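Local coordinates for protein FucU (PDB 3MVK), which probably interconverts sugar anomers and ring forms, as an L-fucose mutarotase and D-ribose pyranase of the RbsD/FucU family, at residues G[67-72]-G[138-143]. Residues are numbered along the deposited sequence; the frame is centred on the assembly and turned at random.
With NA (sodium ion), chain B.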
loop_
_atom_site.group_PDB
_atom_site.type_symbol
_atom_site.label_atom_id
_atom_site.label_comp_id
_atom_site.label_asym_id
_atom_site.label_seq_id
_atom_site.Cartn_x
_atom_site.Cartn_y
_atom_site.Cartn_z
ATOM N N THR G 67 33.385 8.928 16.868
ATOM C CA THR G 67 34.647 9.567 17.273
ATOM C C THR G 67 35.168 10.525 16.193
ATOM O O THR G 67 36.174 11.200 16.410
ATOM C CB THR G 67 35.756 8.516 17.575
ATOM O OG1 THR G 67 36.039 7.777 16.381
ATOM C CG2 THR G 67 35.334 7.557 18.694
ATOM N N TYR G 68 34.488 10.582 15.043
ATOM C CA TYR G 68 34.847 11.500 13.948
ATOM C C TYR G 68 34.284 12.905 14.131
ATOM O O TYR G 68 34.558 13.807 13.330
ATOM C CB TYR G 68 34.421 10.935 12.588
ATOM C CG TYR G 68 35.274 9.797 12.123
ATOM C CD1 TYR G 68 36.063 9.915 10.972
ATOM C CD2 TYR G 68 35.313 8.597 12.834
ATOM C CE1 TYR G 68 36.867 8.845 10.540
ATOM C CE2 TYR G 68 36.108 7.514 12.400
ATOM C CZ TYR G 68 36.878 7.661 11.259
ATOM O OH TYR G 68 37.670 6.618 10.844
ATOM N N VAL G 69 33.480 13.084 15.175
ATOM C CA VAL G 69 33.062 14.418 15.624
ATOM C C VAL G 69 33.385 14.516 17.099
ATOM O O VAL G 69 33.447 13.506 17.779
ATOM C CB VAL G 69 31.534 14.711 15.434
ATOM C CG1 VAL G 69 31.179 14.861 13.979
ATOM C CG2 VAL G 69 30.647 13.649 16.129
ATOM N N ASP G 70 33.565 15.734 17.604
ATOM C CA ASP G 70 33.871 15.909 19.029
ATOM C C ASP G 70 32.672 15.644 19.925
ATOM O O ASP G 70 32.836 15.153 21.046
ATOM C CB ASP G 70 34.385 17.326 19.308
ATOM C CG ASP G 70 35.717 17.617 18.619
ATOM O OD1 ASP G 70 36.574 16.709 18.537
ATOM O OD2 ASP G 70 35.893 18.763 18.148
ATOM N N LYS G 71 31.480 15.988 19.436
ATOM C CA LYS G 71 30.271 15.915 20.258
ATOM C C LYS G 71 29.124 15.112 19.595
ATOM O O LYS G 71 28.163 15.689 19.072
ATOM C CB LYS G 71 29.821 17.321 20.659
ATOM C CG LYS G 71 30.941 18.097 21.357
ATOM C CD LYS G 71 30.412 19.181 22.276
ATOM C CE LYS G 71 31.551 20.030 22.846
ATOM N NZ LYS G 71 32.144 19.373 24.046
ATOM N N PRO G 72 29.239 13.772 19.637
ATOM C CA PRO G 72 28.263 12.882 18.959
ATOM C C PRO G 72 26.888 12.800 19.647
ATOM O O PRO G 72 25.935 12.260 19.049
ATOM C CB PRO G 72 28.967 11.513 18.991
ATOM C CG PRO G 72 29.866 11.576 20.184
ATOM C CD PRO G 72 30.378 13.006 20.183
ATOM N N ILE G 138 20.062 13.498 20.959
ATOM C CA ILE G 138 20.458 12.994 19.620
ATOM C C ILE G 138 21.778 12.255 19.739
ATOM O O ILE G 138 22.710 12.772 20.359
ATOM C CB ILE G 138 20.601 14.126 18.581
ATOM C CG1 ILE G 138 19.360 15.047 18.605
ATOM C CG2 ILE G 138 20.828 13.528 17.160
ATOM C CD1 ILE G 138 19.380 16.228 17.575
ATOM N N LEU G 139 21.864 11.053 19.156
ATOM C CA LEU G 139 23.094 10.252 19.177
ATOM C C LEU G 139 23.539 10.005 17.746
ATOM O O LEU G 139 22.695 9.679 16.903
ATOM C CB LEU G 139 22.846 8.899 19.823
ATOM C CG LEU G 139 22.440 8.892 21.300
ATOM C CD1 LEU G 139 22.325 7.449 21.747
ATOM C CD2 LEU G 139 23.509 9.620 22.121
ATOM N N GLN G 140 24.829 10.187 17.469
ATOM C CA GLN G 140 25.378 9.933 16.133
ATOM C C GLN G 140 26.257 8.690 16.151
ATOM O O GLN G 140 27.161 8.562 16.986
ATOM C CB GLN G 140 26.215 11.122 15.651
ATOM C CG GLN G 140 26.688 10.962 14.208
ATOM C CD GLN G 140 27.201 12.265 13.651
ATOM O OE1 GLN G 140 26.454 13.247 13.553
ATOM N NE2 GLN G 140 28.479 12.291 13.271
ATOM N N LYS G 141 26.023 7.786 15.202
ATOM C CA LYS G 141 26.697 6.496 15.226
ATOM C C LYS G 141 28.110 6.572 14.676
ATOM O O LYS G 141 28.369 7.239 13.678
ATOM C CB LYS G 141 25.899 5.447 14.449
ATOM C CG LYS G 141 26.437 4.014 14.651
ATOM C CD LYS G 141 25.493 3.007 13.977
ATOM C CE LYS G 141 25.952 1.590 14.221
ATOM N NZ LYS G 141 25.103 0.532 13.578
ATOM N N GLY G 142 29.005 5.870 15.353
ATOM C CA GLY G 142 30.369 5.773 14.925
ATOM C C GLY G 142 30.646 4.548 14.084
ATOM O O GLY G 142 29.735 3.980 13.466
ATOM N N VAL G 143 31.927 4.191 14.053
ATOM C CA VAL G 143 32.471 3.124 13.218
ATOM C C VAL G 143 32.575 1.873 14.066
ATOM O O VAL G 143 32.816 1.949 15.273
ATOM C CB VAL G 143 33.905 3.502 12.731
ATOM C CG1 VAL G 143 34.658 2.297 12.143
ATOM C CG2 VAL G 143 33.818 4.630 11.722
HETATM NA NA NA B . 33.927 6.145 15.455
HETATM O O HOH W 1 26.514 14.978 16.479
#
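Gln-140 reaches from the end of strand 137-140 across to Val-69, its amide NE2 3.8 Å from both CG1 and CG2 of Val-69, the two methyls facing it from one side, and the side chains cross at about a right angle. CG of Gln-140 stands anti to the backbone N (chi1 -174°) and the chain stays extended beyond it, which carries the amide out to the loop. There NE2 hydrogen-bonds Asp-66 and OE1 takes a bond from Gln-25, two partners that fix the rotation of the amide. At the base of this side chain, the backbone N of Gln-140 donates to Pro-72 O at 2.8 Å, bent to 137° at the hydrogen, and CA of Leu-139 brings a C-H to the same oxygen at 3.5 Å. This is where antiparallel strands 137-140 and 73-76, neighbours in the mixed sheet of the RbsD/FucU fold, begin to pair, with 67-72 as the loop leading into the second. Farther along, CE2 of Tyr-68 meets CG2 of Val-143 at 3.7 Å, the two side chains crossing obliquely. A sodium ion lies in the plane of the tyrosine ring at its edge, 2.8 Å from Thr-67 OG1. His-22 of the same chain packs edge-to-face with the Tyr-68 ring, and Tyr-68 OH hydrogen-bonds Asp-82 of the second subunit, which places this end of the contact at the subunit interface.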